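Local coordinates for glideosome-associated protein 50 (Plasmodium falciparum 3D7, PDB 3TGH) that serves in the glideosome complex of gliding motility and host-cell invasion, and may take part in assembling it and fixing it to the inner membrane complex, at residues Cys2-Ala7 / Thr132-Ser137; Ala153-Asp158 / Ser181-Ala186; Gln199-Ser204 / Asp227-Gly232; Asn236-Glu241 / Leu268-Asp273. All blocks are in the same frame, centred on the assembly; numbering follows the deposited sequence.

Four contacts, taken in chain order, show how a metallophosphoesterase core is tied together. Contact 1 brings strand 4-8 of one sheet against strand 128-136, at the border of the other, and closes the longest loop. Contact 2 follows, between strand 148-156 and helix 169-189 in a beta-alpha-beta unit. Contact 3 sets the loop after strand 192-196 against strand 228-231, and contact 4 pairs strands 237-242 and 267-271. Each loop closes before the next opens, so none nest or cross. All four reach the sheet bordered by strands 128-136 and 267-271. Phe6 packs on Phe154 and Ile230, Ile157 on Tyr229, while Ser204 and Glu238 link contacts 3 and 4.

Contact 1 of 4, residues Cys2-Ala7 / Thr132-Ser137; sequences CQLRFA and THFTVS
Leu4 lays its CB over one face of the Phe134 ring, a CH-pi contact with CB 4.1 Å from the ring centroid and 28° off the ring normal. The two residues belong to different sheets of the calcineurin-like phosphoesterase fold, whose core is a beta sandwich: Leu4 comes from strand 4-8, inside one sheet, and Phe134 from strand 128-136, at the border of the other. This is therefore packing between layers, not strand pairing, and the touching parts run roughly antiparallel. The Phe134 side chain stands between its own backbone N and carbonyl carbon (chi1 62°), which presents a ring face to the backbone of the opposite segment. That face also receives the peptide between Gln3 and Leu4, with Leu4 N above the ring centre. Farther out, Leu4 and Thr132 meet tip to tip, methyl on methyl, with CD1 of Leu4 3.6 Å from CG2 of Thr132. Leu281 of strand 275-282 touches both Leu4 and Phe134, adding a side chain from the neighbouring strand to the cluster.

Toward Cys2 the contact passes to backbone atoms and becomes more exposed. The CA-H of Cys2 points at the carbonyl oxygen of Thr135, 3.4 Å from CA to O, with an angle of 157° at the hydrogen. Cys2 O rests against CG1 of Val136. Gln3 turns away from the other segment, and Arg5 grips its OE1 side-on through NE and NH2. At the outer end, SG of Cys2 lies 3.6 Å from OG of Ser137.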
loop_
_atom_site.group_PDB
_atom_site.type_symbol
_atom_site.label_atom_id
_atom_site.label_comp_id
_atom_site.label_asym_id
_atom_site.label_seq_id
_atom_site.Cartn_x
_atom_site.Cartn_y
_atom_site.Cartn_z
ATOM N N CYS A 2 13.595 -6.482 -17.301
ATOM C CA CYS A 2 13.584 -5.024 -17.475
ATOM C C CYS A 2 12.365 -4.333 -16.838
ATOM O O CYS A 2 12.008 -3.217 -17.228
ATOM C CB CYS A 2 13.647 -4.678 -18.969
ATOM S SG CYS A 2 15.167 -5.214 -19.813
ATOM N N GLN A 3 11.734 -4.993 -15.868
ATOM C CA GLN A 3 10.571 -4.434 -15.175
ATOM C C GLN A 3 10.610 -4.743 -13.679
ATOM O O GLN A 3 11.352 -5.621 -13.225
ATOM C CB GLN A 3 9.272 -4.990 -15.768
ATOM C CG GLN A 3 9.035 -4.622 -17.225
ATOM C CD GLN A 3 7.722 -5.162 -17.774
ATOM O OE1 GLN A 3 7.013 -5.913 -17.103
ATOM N NE2 GLN A 3 7.393 -4.777 -19.004
ATOM N N LEU A 4 9.809 -4.000 -12.922
ATOM C CA LEU A 4 9.545 -4.303 -11.515
ATOM C C LEU A 4 8.039 -4.533 -11.392
ATOM O O LEU A 4 7.246 -3.684 -11.795
ATOM C CB LEU A 4 9.984 -3.145 -10.615
ATOM C CG LEU A 4 9.921 -3.355 -9.097
ATOM C CD1 LEU A 4 10.517 -2.167 -8.359
ATOM C CD2 LEU A 4 8.498 -3.578 -8.623
ATOM N N ARG A 5 7.663 -5.681 -10.840
ATOM C CA ARG A 5 6.263 -6.070 -10.734
ATOM C C ARG A 5 5.875 -6.410 -9.310
ATOM O O ARG A 5 6.530 -7.229 -8.647
ATOM C CB ARG A 5 5.990 -7.264 -11.637
ATOM C CG ARG A 5 6.168 -6.922 -13.106
ATOM C CD ARG A 5 5.730 -8.062 -13.982
ATOM N NE ARG A 5 5.739 -7.697 -15.395
ATOM C CZ ARG A 5 5.337 -8.495 -16.382
ATOM N NH1 ARG A 5 4.900 -9.725 -16.127
ATOM N NH2 ARG A 5 5.378 -8.059 -17.636
ATOM N N PHE A 6 4.787 -5.791 -8.859
ATOM C CA PHE A 6 4.288 -5.999 -7.522
ATOM C C PHE A 6 2.768 -6.051 -7.547
ATOM O O PHE A 6 2.145 -5.617 -8.515
ATOM C CB PHE A 6 4.840 -4.931 -6.557
ATOM C CG PHE A 6 4.277 -3.554 -6.749
ATOM C CD1 PHE A 6 3.193 -3.126 -5.983
ATOM C CD2 PHE A 6 4.830 -2.674 -7.673
ATOM C CE1 PHE A 6 2.677 -1.841 -6.134
ATOM C CE2 PHE A 6 4.312 -1.381 -7.831
ATOM C CZ PHE A 6 3.234 -0.973 -7.061
ATOM N N ALA A 7 2.190 -6.651 -6.516
ATOM C CA ALA A 7 0.746 -6.756 -6.384
ATOM C C ALA A 7 0.281 -5.971 -5.169
ATOM O O ALA A 7 1.049 -5.756 -4.230
ATOM C CB ALA A 7 0.323 -8.226 -6.263
ATOM N N THR A 132 14.073 0.979 -3.913
ATOM C CA THR A 132 14.640 -0.084 -4.718
ATOM C C THR A 132 14.961 0.432 -6.124
ATOM O O THR A 132 14.786 1.614 -6.421
ATOM C CB THR A 132 13.705 -1.313 -4.754
ATOM O OG1 THR A 132 14.390 -2.420 -5.356
ATOM C CG2 THR A 132 12.399 -1.006 -5.507
ATOM N N HIS A 133 15.466 -0.456 -6.969
ATOM C CA HIS A 133 15.853 -0.089 -8.324
ATOM C C HIS A 133 15.838 -1.311 -9.228
ATOM O O HIS A 133 15.881 -2.447 -8.748
ATOM C CB HIS A 133 17.249 0.533 -8.325
ATOM C CG HIS A 133 18.312 -0.386 -7.807
ATOM N ND1 HIS A 133 19.146 -1.100 -8.639
ATOM C CD2 HIS A 133 18.658 -0.728 -6.544
ATOM C CE1 HIS A 133 19.969 -1.833 -7.911
ATOM N NE2 HIS A 133 19.693 -1.627 -6.637
ATOM N N PHE A 134 15.770 -1.065 -10.533
ATOM C CA PHE A 134 15.864 -2.131 -11.529
ATOM C C PHE A 134 16.504 -1.603 -12.809
ATOM O O PHE A 134 16.516 -0.395 -13.047
ATOM C CB PHE A 134 14.487 -2.749 -11.803
ATOM C CG PHE A 134 13.473 -1.788 -12.376
ATOM C CD1 PHE A 134 13.224 -1.755 -13.742
ATOM C CD2 PHE A 134 12.753 -0.935 -11.551
ATOM C CE1 PHE A 134 12.278 -0.879 -14.277
ATOM C CE2 PHE A 134 11.804 -0.053 -12.080
ATOM C CZ PHE A 134 11.569 -0.028 -13.437
ATOM N N THR A 135 17.042 -2.519 -13.614
ATOM C CA THR A 135 17.755 -2.167 -14.844
ATOM C C THR A 135 16.823 -2.203 -16.057
ATOM O O THR A 135 15.949 -3.061 -16.141
ATOM C CB THR A 135 18.938 -3.130 -15.098
ATOM O OG1 THR A 135 19.742 -3.236 -13.915
ATOM C CG2 THR A 135 19.803 -2.629 -16.244
ATOM N N VAL A 136 17.012 -1.266 -16.984
ATOM C CA VAL A 136 16.254 -1.230 -18.241
ATOM C C VAL A 136 17.195 -1.061 -19.437
ATOM O O VAL A 136 18.374 -0.733 -19.268
ATOM C CB VAL A 136 15.217 -0.087 -18.251
ATOM C CG1 VAL A 136 14.151 -0.325 -17.195
ATOM C CG2 VAL A 136 15.895 1.259 -18.046
ATOM N N SER A 137 16.662 -1.285 -20.640
ATOM C CA SER A 137 17.439 -1.179 -21.887
ATOM C C SER A 137 17.184 0.146 -22.601
ATOM O O SER A 137 16.483 1.022 -22.091
ATOM C CB SER A 137 17.094 -2.336 -22.829
ATOM O OG SER A 137 17.359 -3.593 -22.220
#

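Contact 2 of 4, residues Ala153-Asp158 / Ser181-Ala186; sequences AFIFID and SQLSVA
Ile155 and Ala153 make the apolar part of this contact, each meeting the helix with methyl groups. CB of Ala153 sits 3.9 Å from CB of Ala186, a meeting of two small side chains where the segments' backbones come nearest. Ile155 reaches farther: CG1 lies beside the backbone N (chi1 -65°), and the extended chain carries CD1 to 3.6 Å from CD2 of Leu183, the two side chains crossing at about a right angle. Ile155 and Gln182 instead slide past each other in opposite directions, CD1 near CB of Gln182 and CG2 only 3.3 Å from its OE1.

The polar link runs through water. One molecule donates to Phe156 O at 2.9 Å and to Gln182 OE1 at 2.7 Å, bridging the end of the strand to the helix. The other end of the amide is engaged too, since NE2 of Gln182 is hydrogen-bonded to ND1 of His129, so both ends of this buried group are held.

Strand and helix run antiparallel: the axes of the two segments are 171° apart in direction and approach to 9.7 Å. Helix 169-189 lies along the strand, against the sheet, on its way from strand 148-156 back to the parallel strand 192-196, a beta-alpha-beta crossover of the calcineurin-like phosphoesterase fold.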
loop_
_atom_site.group_PDB
_atom_site.type_symbol
_atom_site.label_atom_id
_atom_site.label_comp_id
_atom_site.label_asym_id
_atom_site.label_seq_id
_atom_site.Cartn_x
_atom_site.Cartn_y
_atom_site.Cartn_z
ATOM N N ALA A 153 10.665 4.565 -5.218
ATOM C CA ALA A 153 10.481 4.813 -3.800
ATOM C C ALA A 153 9.063 4.420 -3.402
ATOM O O ALA A 153 8.106 4.922 -3.962
ATOM C CB ALA A 153 10.739 6.268 -3.474
ATOM N N PHE A 154 8.960 3.500 -2.450
ATOM C CA PHE A 154 7.693 3.098 -1.852
ATOM C C PHE A 154 7.629 3.701 -0.462
ATOM O O PHE A 154 8.507 3.459 0.372
ATOM C CB PHE A 154 7.602 1.571 -1.793
ATOM C CG PHE A 154 7.433 0.936 -3.139
ATOM C CD1 PHE A 154 8.526 0.672 -3.939
ATOM C CD2 PHE A 154 6.164 0.628 -3.624
ATOM C CE1 PHE A 154 8.363 0.092 -5.197
ATOM C CE2 PHE A 154 5.999 0.055 -4.877
ATOM C CZ PHE A 154 7.096 -0.213 -5.662
ATOM N N ILE A 155 6.610 4.524 -0.223
ATOM C CA ILE A 155 6.438 5.195 1.054
ATOM C C ILE A 155 5.145 4.681 1.693
ATOM O O ILE A 155 4.069 4.691 1.071
ATOM C CB ILE A 155 6.422 6.716 0.887
ATOM C CG1 ILE A 155 7.803 7.187 0.392
ATOM C CG2 ILE A 155 6.060 7.413 2.211
ATOM C CD1 ILE A 155 7.794 8.584 -0.216
ATOM N N PHE A 156 5.266 4.189 2.918
ATOM C CA PHE A 156 4.144 3.574 3.623
ATOM C C PHE A 156 3.710 4.480 4.756
ATOM O O PHE A 156 4.513 4.842 5.621
ATOM C CB PHE A 156 4.529 2.184 4.140
ATOM C CG PHE A 156 4.891 1.223 3.047
ATOM C CD1 PHE A 156 6.187 1.187 2.537
ATOM C CD2 PHE A 156 3.929 0.384 2.490
ATOM C CE1 PHE A 156 6.523 0.311 1.496
ATOM C CE2 PHE A 156 4.251 -0.481 1.461
ATOM C CZ PHE A 156 5.557 -0.507 0.951
ATOM N N ILE A 157 2.432 4.852 4.752
ATOM C CA ILE A 157 1.897 5.781 5.749
ATOM C C ILE A 157 0.795 5.142 6.579
ATOM O O ILE A 157 0.111 4.222 6.122
ATOM C CB ILE A 157 1.365 7.095 5.103
ATOM C CG1 ILE A 157 0.255 6.828 4.091
ATOM C CG2 ILE A 157 2.491 7.844 4.409
ATOM C CD1 ILE A 157 -0.391 8.126 3.539
ATOM N N ASP A 158 0.652 5.632 7.807
ATOM C CA ASP A 158 -0.455 5.272 8.659
ATOM C C ASP A 158 -1.399 6.456 8.693
ATOM O O ASP A 158 -1.129 7.459 9.357
ATOM C CB ASP A 158 -0.006 4.918 10.067
ATOM C CG ASP A 158 -1.133 4.322 10.878
ATOM O OD1 ASP A 158 -2.176 4.984 11.010
ATOM O OD2 ASP A 158 -1.006 3.180 11.337
ATOM N N SER A 181 10.227 14.279 4.998
ATOM C CA SER A 181 11.622 13.904 4.749
ATOM C C SER A 181 11.719 12.840 3.659
ATOM O O SER A 181 12.513 12.970 2.740
ATOM C CB SER A 181 12.286 13.409 6.031
ATOM O OG SER A 181 12.329 14.439 7.001
ATOM N N GLN A 182 10.894 11.800 3.752
ATOM C CA GLN A 182 10.868 10.751 2.729
ATOM C C GLN A 182 10.575 11.306 1.330
ATOM O O GLN A 182 11.221 10.935 0.357
ATOM C CB GLN A 182 9.824 9.688 3.086
ATOM C CG GLN A 182 10.157 8.875 4.322
ATOM C CD GLN A 182 8.956 8.156 4.905
ATOM O OE1 GLN A 182 7.818 8.611 4.762
ATOM N NE2 GLN A 182 9.204 7.044 5.593
ATOM N N LEU A 183 9.585 12.192 1.222
ATOM C CA LEU A 183 9.212 12.747 -0.075
ATOM C C LEU A 183 10.303 13.670 -0.615
ATOM O O LEU A 183 10.577 13.675 -1.818
ATOM C CB LEU A 183 7.871 13.487 0.017
ATOM C CG LEU A 183 6.653 12.582 0.234
ATOM C CD1 LEU A 183 5.442 13.437 0.669
ATOM C CD2 LEU A 183 6.317 11.772 -1.001
ATOM N N SER A 184 10.938 14.426 0.278
ATOM C CA SER A 184 12.053 15.301 -0.092
ATOM C C SER A 184 13.226 14.530 -0.704
ATOM O O SER A 184 13.857 14.999 -1.652
ATOM C CB SER A 184 12.540 16.082 1.127
ATOM O OG SER A 184 13.549 17.003 0.759
ATOM N N VAL A 185 13.510 13.352 -0.161
ATOM C CA VAL A 185 14.560 12.485 -0.702
ATOM C C VAL A 185 14.102 11.844 -2.011
ATOM O O VAL A 185 14.839 11.852 -2.997
ATOM C CB VAL A 185 14.984 11.403 0.308
ATOM C CG1 VAL A 185 15.926 10.382 -0.340
ATOM C CG2 VAL A 185 15.645 12.046 1.526
ATOM N N ALA A 186 12.882 11.313 -2.031
ATOM C CA ALA A 186 12.347 10.644 -3.217
ATOM C C ALA A 186 12.373 11.559 -4.440
ATOM O O ALA A 186 12.675 11.107 -5.548
ATOM C CB ALA A 186 10.921 10.131 -2.956
HETATM O O HOH W 1 5.800 7.410 5.991
#

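Contact 3 of 4, residues Gln199-Ser204 / Asp227-Gly232; sequences QPIYSS and DLYISG
Tyr229 reaches from its strand to the loop and donates its hydroxyl hydrogen to the carbonyl oxygen of Gln199, OH to O 2.7 Å, in the one hydrogen bond between the two segments. CG stands opposite the backbone N (chi1 174°), which sends the ring outward to the loop; the donor lies well above the carbonyl plane of Gln199, 40° out of it, while that oxygen sits at the ring edge. A second bond stays within the loop: NE2 of Gln199 gives to Pro200 O at 2.9 Å, in the carbonyl plane, on a lone pair, and nearly straight at 168°.

The loop follows strand 192-196 in the calcineurin-like phosphoesterase fold, and strand 228-231 leads into the metal-binding His233. Gln199 touches His233, and the nearest atom of its side chain is about 4 Å from a bound cobalt ion, so the contact borders the metal site.

Van der Waals packing fills in the remainder. CD1 of Ile201 rests 4.0 Å from CD2 of Tyr229, with CG1 of Ile201 close to the neighbouring CE2. Pro200 packs on the strand end, its CB 3.2 Å from OG of Ser231 and its CD 3.4 Å from Gly232 O.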
loop_
_atom_site.group_PDB
_atom_site.type_symbol
_atom_site.label_atom_id
_atom_site.label_comp_id
_atom_site.label_asym_id
_atom_site.label_seq_id
_atom_site.Cartn_x
_atom_site.Cartn_y
_atom_site.Cartn_z
ATOM N N GLN A 199 -6.638 5.077 4.333
ATOM C CA GLN A 199 -7.708 5.981 3.917
ATOM C C GLN A 199 -7.394 6.704 2.592
ATOM O O GLN A 199 -6.362 7.371 2.474
ATOM C CB GLN A 199 -7.969 7.005 5.032
ATOM C CG GLN A 199 -8.934 8.117 4.684
ATOM C CD GLN A 199 -10.339 7.628 4.438
ATOM O OE1 GLN A 199 -10.934 6.964 5.288
ATOM N NE2 GLN A 199 -10.894 7.975 3.275
ATOM N N PRO A 200 -8.295 6.594 1.595
ATOM C CA PRO A 200 -8.117 7.379 0.365
ATOM C C PRO A 200 -8.322 8.876 0.561
ATOM O O PRO A 200 -9.093 9.298 1.424
ATOM C CB PRO A 200 -9.200 6.840 -0.580
ATOM C CG PRO A 200 -10.108 6.041 0.246
ATOM C CD PRO A 200 -9.388 5.621 1.476
ATOM N N ILE A 201 -7.629 9.660 -0.259
ATOM C CA ILE A 201 -7.879 11.081 -0.382
ATOM C C ILE A 201 -9.156 11.270 -1.208
ATOM O O ILE A 201 -10.051 12.022 -0.819
ATOM C CB ILE A 201 -6.704 11.793 -1.075
ATOM C CG1 ILE A 201 -5.453 11.726 -0.200
ATOM C CG2 ILE A 201 -7.077 13.251 -1.407
ATOM C CD1 ILE A 201 -4.157 12.078 -0.943
ATOM N N TYR A 202 -9.223 10.578 -2.347
ATOM C CA TYR A 202 -10.363 10.658 -3.256
ATOM C C TYR A 202 -10.946 9.270 -3.445
ATOM O O TYR A 202 -10.209 8.308 -3.661
ATOM C CB TYR A 202 -9.937 11.209 -4.612
ATOM C CG TYR A 202 -9.449 12.636 -4.605
ATOM C CD1 TYR A 202 -10.180 13.648 -3.981
ATOM C CD2 TYR A 202 -8.273 12.988 -5.263
ATOM C CE1 TYR A 202 -9.732 14.961 -3.993
ATOM C CE2 TYR A 202 -7.823 14.297 -5.284
ATOM C CZ TYR A 202 -8.558 15.279 -4.656
ATOM O OH TYR A 202 -8.100 16.574 -4.678
ATOM N N SER A 203 -12.271 9.166 -3.362
ATOM C CA SER A 203 -12.949 7.877 -3.507
ATOM C C SER A 203 -14.428 8.067 -3.829
ATOM O O SER A 203 -15.106 8.897 -3.214
ATOM C CB SER A 203 -12.805 7.044 -2.230
ATOM O OG SER A 203 -13.517 5.814 -2.295
ATOM N N SER A 204 -14.914 7.276 -4.782
ATOM C CA SER A 204 -16.344 7.199 -5.078
ATOM C C SER A 204 -17.039 6.181 -4.163
ATOM O O SER A 204 -18.264 6.032 -4.217
ATOM C CB SER A 204 -16.572 6.825 -6.550
ATOM O OG SER A 204 -15.912 7.724 -7.425
ATOM N N ASP A 227 3.527 9.398 -8.209
ATOM C CA ASP A 227 2.849 8.732 -9.319
ATOM C C ASP A 227 1.518 8.117 -8.899
ATOM O O ASP A 227 0.484 8.367 -9.533
ATOM C CB ASP A 227 3.763 7.654 -9.910
ATOM C CG ASP A 227 5.016 8.238 -10.529
ATOM O OD1 ASP A 227 4.908 8.912 -11.579
ATOM O OD2 ASP A 227 6.113 8.032 -9.964
ATOM N N LEU A 228 1.555 7.315 -7.835
ATOM C CA LEU A 228 0.394 6.574 -7.337
ATOM C C LEU A 228 0.232 6.746 -5.831
ATOM O O LEU A 228 1.203 6.623 -5.084
ATOM C CB LEU A 228 0.576 5.077 -7.568
ATOM C CG LEU A 228 0.103 4.359 -8.825
ATOM C CD1 LEU A 228 0.602 5.012 -10.081
ATOM C CD2 LEU A 228 0.556 2.909 -8.729
ATOM N N TYR A 229 -0.998 6.988 -5.386
ATOM C CA TYR A 229 -1.352 6.781 -3.986
ATOM C C TYR A 229 -2.334 5.619 -3.953
ATOM O O TYR A 229 -3.437 5.719 -4.480
ATOM C CB TYR A 229 -1.962 8.034 -3.334
ATOM C CG TYR A 229 -2.456 7.781 -1.915
ATOM C CD1 TYR A 229 -1.639 7.162 -0.973
ATOM C CD2 TYR A 229 -3.739 8.128 -1.523
ATOM C CE1 TYR A 229 -2.080 6.909 0.313
ATOM C CE2 TYR A 229 -4.191 7.888 -0.222
ATOM C CZ TYR A 229 -3.359 7.268 0.688
ATOM O OH TYR A 229 -3.781 7.011 1.973
ATOM N N ILE A 230 -1.894 4.500 -3.380
ATOM C CA ILE A 230 -2.684 3.277 -3.293
ATOM C C ILE A 230 -3.277 3.160 -1.892
ATOM O O ILE A 230 -2.545 3.158 -0.893
ATOM C CB ILE A 230 -1.819 2.021 -3.595
ATOM C CG1 ILE A 230 -1.065 2.182 -4.928
ATOM C CG2 ILE A 230 -2.703 0.754 -3.580
ATOM C CD1 ILE A 230 -0.034 1.058 -5.222
ATOM N N SER A 231 -4.603 3.094 -1.816
ATOM C CA SER A 231 -5.293 3.023 -0.539
ATOM C C SER A 231 -6.320 1.898 -0.558
ATOM O O SER A 231 -6.510 1.225 -1.575
ATOM C CB SER A 231 -5.954 4.369 -0.234
ATOM O OG SER A 231 -6.858 4.713 -1.258
ATOM N N GLY A 232 -6.955 1.680 0.585
ATOM C CA GLY A 232 -7.974 0.657 0.735
ATOM C C GLY A 232 -9.156 1.294 1.432
ATOM O O GLY A 232 -9.667 2.313 0.970
#

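Contact 4 of 4, residues Asn236-Glu241 / Leu268-Asp273; sequences NMEVIE and LFFSSD
Segments 236-241 and 268-273 pair as antiparallel strands, their axes 4.7 Å apart at closest approach. Met237 and Ser271 form a hydrogen-bonded pair; Met237 N to Ser271 O is short, 2.7 Å, and almost straight at 177°. Glu238 and Phe270 follow as a non-hydrogen-bonded pair. Next, Val239 N gives to Phe269 O and Leu268 N to Val239 O, both Leu268 and Phe269 facing Val239: a classic beta bulge in the metallophosphoesterase fold, at the border of the sheet that runs from strand 128-136 to strand 267-271.

Glu238 and Phe270 share one face of the sheet, and Asn236, just before the strand, reaches the same ring. The Asn236 amide crosses the end of the Phe270 ring with the planes 30° apart, ND2 3.3 Å from CE1. Glu238 brings its carboxylate to the ring's edge, nearly perpendicular to it (87°), with OE1 3.7 Å from CD1 of Phe270; its OE2 is hydrogen-bonded to Ser204 and Ser267.

On the other face, CG1 of Val239 lies at the edge of the Phe269 ring, 3.8 Å from CB of Phe269, and Met237 CB approaches CE2 of that ring. Tyr300 of strand 297-305 stacks on Phe269, linking this face to the other sheet. Beyond the pairing, Ser271 OG accepts from Asp273 N at 3.1 Å, an ST turn, and the bent end of Met237 brings CE near Asp273 O.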
loop_
_atom_site.group_PDB
_atom_site.type_symbol
_atom_site.label_atom_id
_atom_site.label_comp_id
_atom_site.label_asym_id
_atom_site.label_seq_id
_atom_site.Cartn_x
_atom_site.Cartn_y
_atom_site.Cartn_z
ATOM N N ASN A 236 -13.797 -1.614 -2.447
ATOM C CA ASN A 236 -14.013 -1.594 -3.882
ATOM C C ASN A 236 -12.685 -1.374 -4.585
ATOM O O ASN A 236 -11.635 -1.220 -3.930
ATOM C CB ASN A 236 -15.033 -0.506 -4.263
ATOM C CG ASN A 236 -14.594 0.888 -3.852
ATOM O OD1 ASN A 236 -15.045 1.413 -2.838
ATOM N ND2 ASN A 236 -13.717 1.495 -4.641
ATOM N N MET A 237 -12.725 -1.391 -5.910
ATOM C CA MET A 237 -11.568 -1.029 -6.716
ATOM C C MET A 237 -11.909 0.236 -7.477
ATOM O O MET A 237 -13.052 0.417 -7.914
ATOM C CB MET A 237 -11.198 -2.166 -7.675
ATOM C CG MET A 237 -10.685 -3.414 -6.949
ATOM S SD MET A 237 -10.157 -4.777 -8.034
ATOM C CE MET A 237 -11.582 -4.963 -9.074
ATOM N N GLU A 238 -10.932 1.119 -7.624
ATOM C CA GLU A 238 -11.133 2.363 -8.356
ATOM C C GLU A 238 -9.813 2.991 -8.775
ATOM O O GLU A 238 -8.782 2.807 -8.109
ATOM C CB GLU A 238 -11.922 3.368 -7.501
ATOM C CG GLU A 238 -12.098 4.750 -8.157
ATOM C CD GLU A 238 -13.233 5.568 -7.568
ATOM O OE1 GLU A 238 -13.448 5.526 -6.337
ATOM O OE2 GLU A 238 -13.907 6.270 -8.347
ATOM N N VAL A 239 -9.846 3.724 -9.883
ATOM C CA VAL A 239 -8.774 4.653 -10.200
ATOM C C VAL A 239 -9.360 6.032 -10.529
ATOM O O VAL A 239 -10.265 6.167 -11.374
ATOM C CB VAL A 239 -7.821 4.122 -11.314
ATOM C CG1 VAL A 239 -8.590 3.672 -12.536
ATOM C CG2 VAL A 239 -6.766 5.184 -11.671
ATOM N N ILE A 240 -8.878 7.032 -9.794
ATOM C CA ILE A 240 -9.185 8.439 -10.019
ATOM C C ILE A 240 -7.887 9.120 -10.417
ATOM O O ILE A 240 -6.891 9.020 -9.697
ATOM C CB ILE A 240 -9.761 9.078 -8.743
ATOM C CG1 ILE A 240 -11.184 8.559 -8.509
ATOM C CG2 ILE A 240 -9.739 10.616 -8.832
ATOM C CD1 ILE A 240 -11.745 8.865 -7.131
ATOM N N GLU A 241 -7.873 9.783 -11.570
ATOM C CA GLU A 241 -6.650 10.420 -12.051
ATOM C C GLU A 241 -6.821 11.922 -12.100
ATOM O O GLU A 241 -7.799 12.424 -12.661
ATOM C CB GLU A 241 -6.229 9.888 -13.425
ATOM C CG GLU A 241 -4.767 10.226 -13.754
ATOM C CD GLU A 241 -4.324 9.768 -15.135
ATOM O OE1 GLU A 241 -4.684 8.645 -15.550
ATOM O OE2 GLU A 241 -3.594 10.540 -15.800
ATOM N N LEU A 268 -11.932 7.048 -13.487
ATOM C CA LEU A 268 -11.767 6.392 -14.779
ATOM C C LEU A 268 -12.336 4.975 -14.769
ATOM O O LEU A 268 -12.681 4.427 -15.812
ATOM C CB LEU A 268 -10.284 6.343 -15.157
ATOM C CG LEU A 268 -9.593 7.694 -15.362
ATOM C CD1 LEU A 268 -8.097 7.482 -15.577
ATOM C CD2 LEU A 268 -10.216 8.447 -16.528
ATOM N N PHE A 269 -12.422 4.387 -13.582
ATOM C CA PHE A 269 -12.892 3.029 -13.427
ATOM C C PHE A 269 -13.309 2.808 -11.988
ATOM O O PHE A 269 -12.635 3.273 -11.064
ATOM C CB PHE A 269 -11.767 2.048 -13.797
ATOM C CG PHE A 269 -11.935 0.673 -13.210
ATOM C CD1 PHE A 269 -12.843 -0.220 -13.748
ATOM C CD2 PHE A 269 -11.171 0.270 -12.123
ATOM C CE1 PHE A 269 -12.993 -1.493 -13.214
ATOM C CE2 PHE A 269 -11.319 -0.999 -11.580
ATOM C CZ PHE A 269 -12.235 -1.880 -12.126
ATOM N N PHE A 270 -14.418 2.101 -11.807
ATOM C CA PHE A 270 -14.881 1.706 -10.483
ATOM C C PHE A 270 -15.506 0.321 -10.562
ATOM O O PHE A 270 -16.280 0.040 -11.476
ATOM C CB PHE A 270 -15.919 2.698 -9.948
ATOM C CG PHE A 270 -16.419 2.369 -8.566
ATOM C CD1 PHE A 270 -15.934 3.046 -7.461
ATOM C CD2 PHE A 270 -17.382 1.380 -8.374
ATOM C CE1 PHE A 270 -16.387 2.752 -6.182
ATOM C CE2 PHE A 270 -17.834 1.075 -7.106
ATOM C CZ PHE A 270 -17.333 1.761 -6.001
ATOM N N SER A 271 -15.192 -0.530 -9.586
ATOM C CA SER A 271 -15.834 -1.836 -9.467
ATOM C C SER A 271 -15.963 -2.245 -8.005
ATOM O O SER A 271 -15.034 -2.069 -7.221
ATOM C CB SER A 271 -15.034 -2.898 -10.216
ATOM O OG SER A 271 -15.632 -4.173 -10.078
ATOM N N SER A 272 -17.115 -2.804 -7.650
ATOM C CA SER A 272 -17.332 -3.340 -6.314
ATOM C C SER A 272 -16.869 -4.800 -6.213
ATOM O O SER A 272 -16.973 -5.398 -5.149
ATOM C CB SER A 272 -18.813 -3.223 -5.928
ATOM O OG SER A 272 -19.626 -3.976 -6.802
ATOM N N ASP A 273 -16.348 -5.363 -7.307
ATOM C CA ASP A 273 -15.870 -6.747 -7.316
ATOM C C ASP A 273 -14.765 -6.977 -6.278
ATOM O O ASP A 273 -13.919 -6.112 -6.065
ATOM C CB ASP A 273 -15.312 -7.137 -8.692
ATOM C CG ASP A 273 -16.392 -7.354 -9.740
ATOM O OD1 ASP A 273 -17.556 -6.959 -9.511
ATOM O OD2 ASP A 273 -16.058 -7.928 -10.802
#